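Local coordinates for fibrinogen binding protein (Staphylococcus aureus subsp. aureus Mu50, PDB 3DOA) that probably binds fibrinogen and carries the N-terminal and middle domains of the NFACT family, at residues A[20-26]-A[82-87]. Residues are numbered along the deposited sequence; the frame is centred on the assembly and turned at random.
Sequences TGRVHKI and LEGGII
Val23 meets Gly84 and Gly85 through both its backbone polar atoms, a worked example of two sheet edges joined over a short run. Val23 N gives a hydrogen bond to Gly85 O (2.9 Å), and Val23 O accepts one from Gly84 N (2.9 Å). Two residues back from Val23 and two on from Gly85, Ile87 N donates to Gly21 O at 2.8 Å, while Ile87 O takes a nearly straight bond (169°) from Thr20 N. The Val23 N and Ile87 N bonds bracket a single antiparallel bridge, the non-hydrogen-bonded pair Arg22 and Ile86, which joins the outer strand 22-30 of one sheet to the outer strand 86-92 of another. A type II turn from Leu82 to Gly85, closed by Gly85 N on Leu82 O, leads out of helix 73-82 into the second strand. The carbonyl of Gly84 in that turn is met end-on by Arg22 NH1 at 3.2 Å, with the oxygen close to the guanidinium plane. Bending at chi3 (-48°) brings the guanidinium back over Ile86, whose CD1 lies against one face, offset toward the rim. Where the helix gives way to the turn, Ile26 CD1 rests on Leu82 CB at 4.0 Å, the side chains crossing at about a right angle.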
loop_
_atom_site.group_PDB
_atom_site.type_symbol
_atom_site.label_atom_id
_atom_site.label_comp_id
_atom_site.label_asym_id
_atom_site.label_seq_id
_atom_site.Cartn_x
_atom_site.Cartn_y
_atom_site.Cartn_z
ATOM N N THR A 20 -3.154 16.937 8.723
ATOM C CA THR A 20 -3.827 17.995 9.517
ATOM C C THR A 20 -5.140 17.595 10.111
ATOM O O THR A 20 -5.601 18.236 11.038
ATOM C CB THR A 20 -4.118 19.199 8.677
ATOM O OG1 THR A 20 -2.853 19.683 8.307
ATOM C CG2 THR A 20 -4.933 20.303 9.400
ATOM N N GLY A 21 -5.768 16.558 9.564
ATOM C CA GLY A 21 -7.073 16.158 10.014
ATOM C C GLY A 21 -6.892 15.543 11.380
ATOM O O GLY A 21 -5.784 15.134 11.776
ATOM N N ARG A 22 -8.025 15.476 12.074
ATOM C CA ARG A 22 -8.156 14.927 13.389
ATOM C C ARG A 22 -8.803 13.542 13.339
ATOM O O ARG A 22 -9.801 13.331 12.655
ATOM C CB ARG A 22 -9.069 15.847 14.194
ATOM C CG ARG A 22 -9.146 15.506 15.696
ATOM C CD ARG A 22 -9.893 16.531 16.510
ATOM N NE ARG A 22 -9.505 17.948 16.270
ATOM C CZ ARG A 22 -8.448 18.626 16.788
ATOM N NH1 ARG A 22 -7.539 18.044 17.571
ATOM N NH2 ARG A 22 -8.283 19.926 16.493
ATOM N N VAL A 23 -8.257 12.619 14.117
ATOM C CA VAL A 23 -8.827 11.303 14.243
ATOM C C VAL A 23 -10.044 11.384 15.183
ATOM O O VAL A 23 -9.966 11.701 16.382
ATOM C CB VAL A 23 -7.822 10.357 14.836
ATOM C CG1 VAL A 23 -8.371 8.978 14.851
ATOM C CG2 VAL A 23 -6.515 10.448 14.088
ATOM N N HIS A 24 -11.179 11.056 14.619
ATOM C CA HIS A 24 -12.433 11.388 15.204
ATOM C C HIS A 24 -13.162 10.195 15.737
ATOM O O HIS A 24 -14.104 10.362 16.504
ATOM C CB HIS A 24 -13.278 12.027 14.124
ATOM C CG HIS A 24 -14.586 12.541 14.604
ATOM N ND1 HIS A 24 -15.766 11.863 14.394
ATOM C CD2 HIS A 24 -14.909 13.668 15.275
ATOM C CE1 HIS A 24 -16.768 12.558 14.899
ATOM N NE2 HIS A 24 -16.273 13.655 15.443
ATOM N N LYS A 25 -12.752 8.999 15.330
ATOM C CA LYS A 25 -13.523 7.773 15.566
ATOM C C LYS A 25 -12.712 6.597 15.039
ATOM O O LYS A 25 -11.995 6.703 14.014
ATOM C CB LYS A 25 -14.839 7.841 14.804
ATOM C CG LYS A 25 -16.036 7.051 15.381
ATOM C CD LYS A 25 -17.402 7.942 15.412
ATOM C CE LYS A 25 -17.902 8.490 13.972
ATOM N NZ LYS A 25 -18.810 9.746 13.966
ATOM N N ILE A 26 -12.800 5.472 15.730
ATOM C CA ILE A 26 -12.107 4.283 15.255
ATOM C C ILE A 26 -12.957 3.080 15.547
ATOM O O ILE A 26 -13.225 2.799 16.691
ATOM C CB ILE A 26 -10.717 4.114 15.895
ATOM C CG1 ILE A 26 -9.932 5.429 15.740
ATOM C CG2 ILE A 26 -9.962 2.895 15.265
ATOM C CD1 ILE A 26 -8.475 5.374 16.198
ATOM N N LEU A 82 -5.052 7.439 19.863
ATOM C CA LEU A 82 -5.173 8.202 18.604
ATOM C C LEU A 82 -6.385 9.108 18.540
ATOM O O LEU A 82 -6.333 10.181 18.000
ATOM C CB LEU A 82 -5.178 7.253 17.409
ATOM C CG LEU A 82 -4.022 6.245 17.354
ATOM C CD1 LEU A 82 -4.123 5.350 16.129
ATOM C CD2 LEU A 82 -2.660 6.944 17.414
ATOM N N GLU A 83 -7.484 8.675 19.126
ATOM C CA GLU A 83 -8.702 9.443 19.086
ATOM C C GLU A 83 -8.348 10.752 19.726
ATOM O O GLU A 83 -7.772 10.806 20.840
ATOM C CB GLU A 83 -9.800 8.722 19.845
ATOM C CG GLU A 83 -11.184 9.041 19.369
ATOM C CD GLU A 83 -12.238 8.007 19.880
ATOM O OE1 GLU A 83 -12.556 7.039 19.102
ATOM O OE2 GLU A 83 -12.744 8.164 21.051
ATOM N N GLY A 84 -8.639 11.806 18.992
ATOM C CA GLY A 84 -8.222 13.137 19.373
ATOM C C GLY A 84 -7.151 13.752 18.497
ATOM O O GLY A 84 -7.218 14.943 18.216
ATOM N N GLY A 85 -6.194 12.927 18.063
ATOM C CA GLY A 85 -4.941 13.361 17.430
ATOM C C GLY A 85 -5.043 14.013 16.073
ATOM O O GLY A 85 -6.085 13.992 15.399
ATOM N N ILE A 86 -3.952 14.634 15.682
ATOM C CA ILE A 86 -3.857 15.170 14.369
ATOM C C ILE A 86 -2.906 14.290 13.586
ATOM O O ILE A 86 -1.954 13.694 14.146
ATOM C CB ILE A 86 -3.329 16.624 14.371
ATOM C CG1 ILE A 86 -4.202 17.488 15.255
ATOM C CG2 ILE A 86 -3.243 17.207 12.959
ATOM C CD1 ILE A 86 -5.625 17.514 14.946
ATOM N N ILE A 87 -3.185 14.231 12.283
ATOM C CA ILE A 87 -2.380 13.432 11.354
ATOM C C ILE A 87 -1.350 14.380 10.875
ATOM O O ILE A 87 -1.630 15.371 10.258
ATOM C CB ILE A 87 -3.182 12.784 10.150
ATOM C CG1 ILE A 87 -4.030 11.617 10.663
ATOM C CG2 ILE A 87 -2.240 12.219 9.184
ATOM C CD1 ILE A 87 -5.438 11.559 10.088
#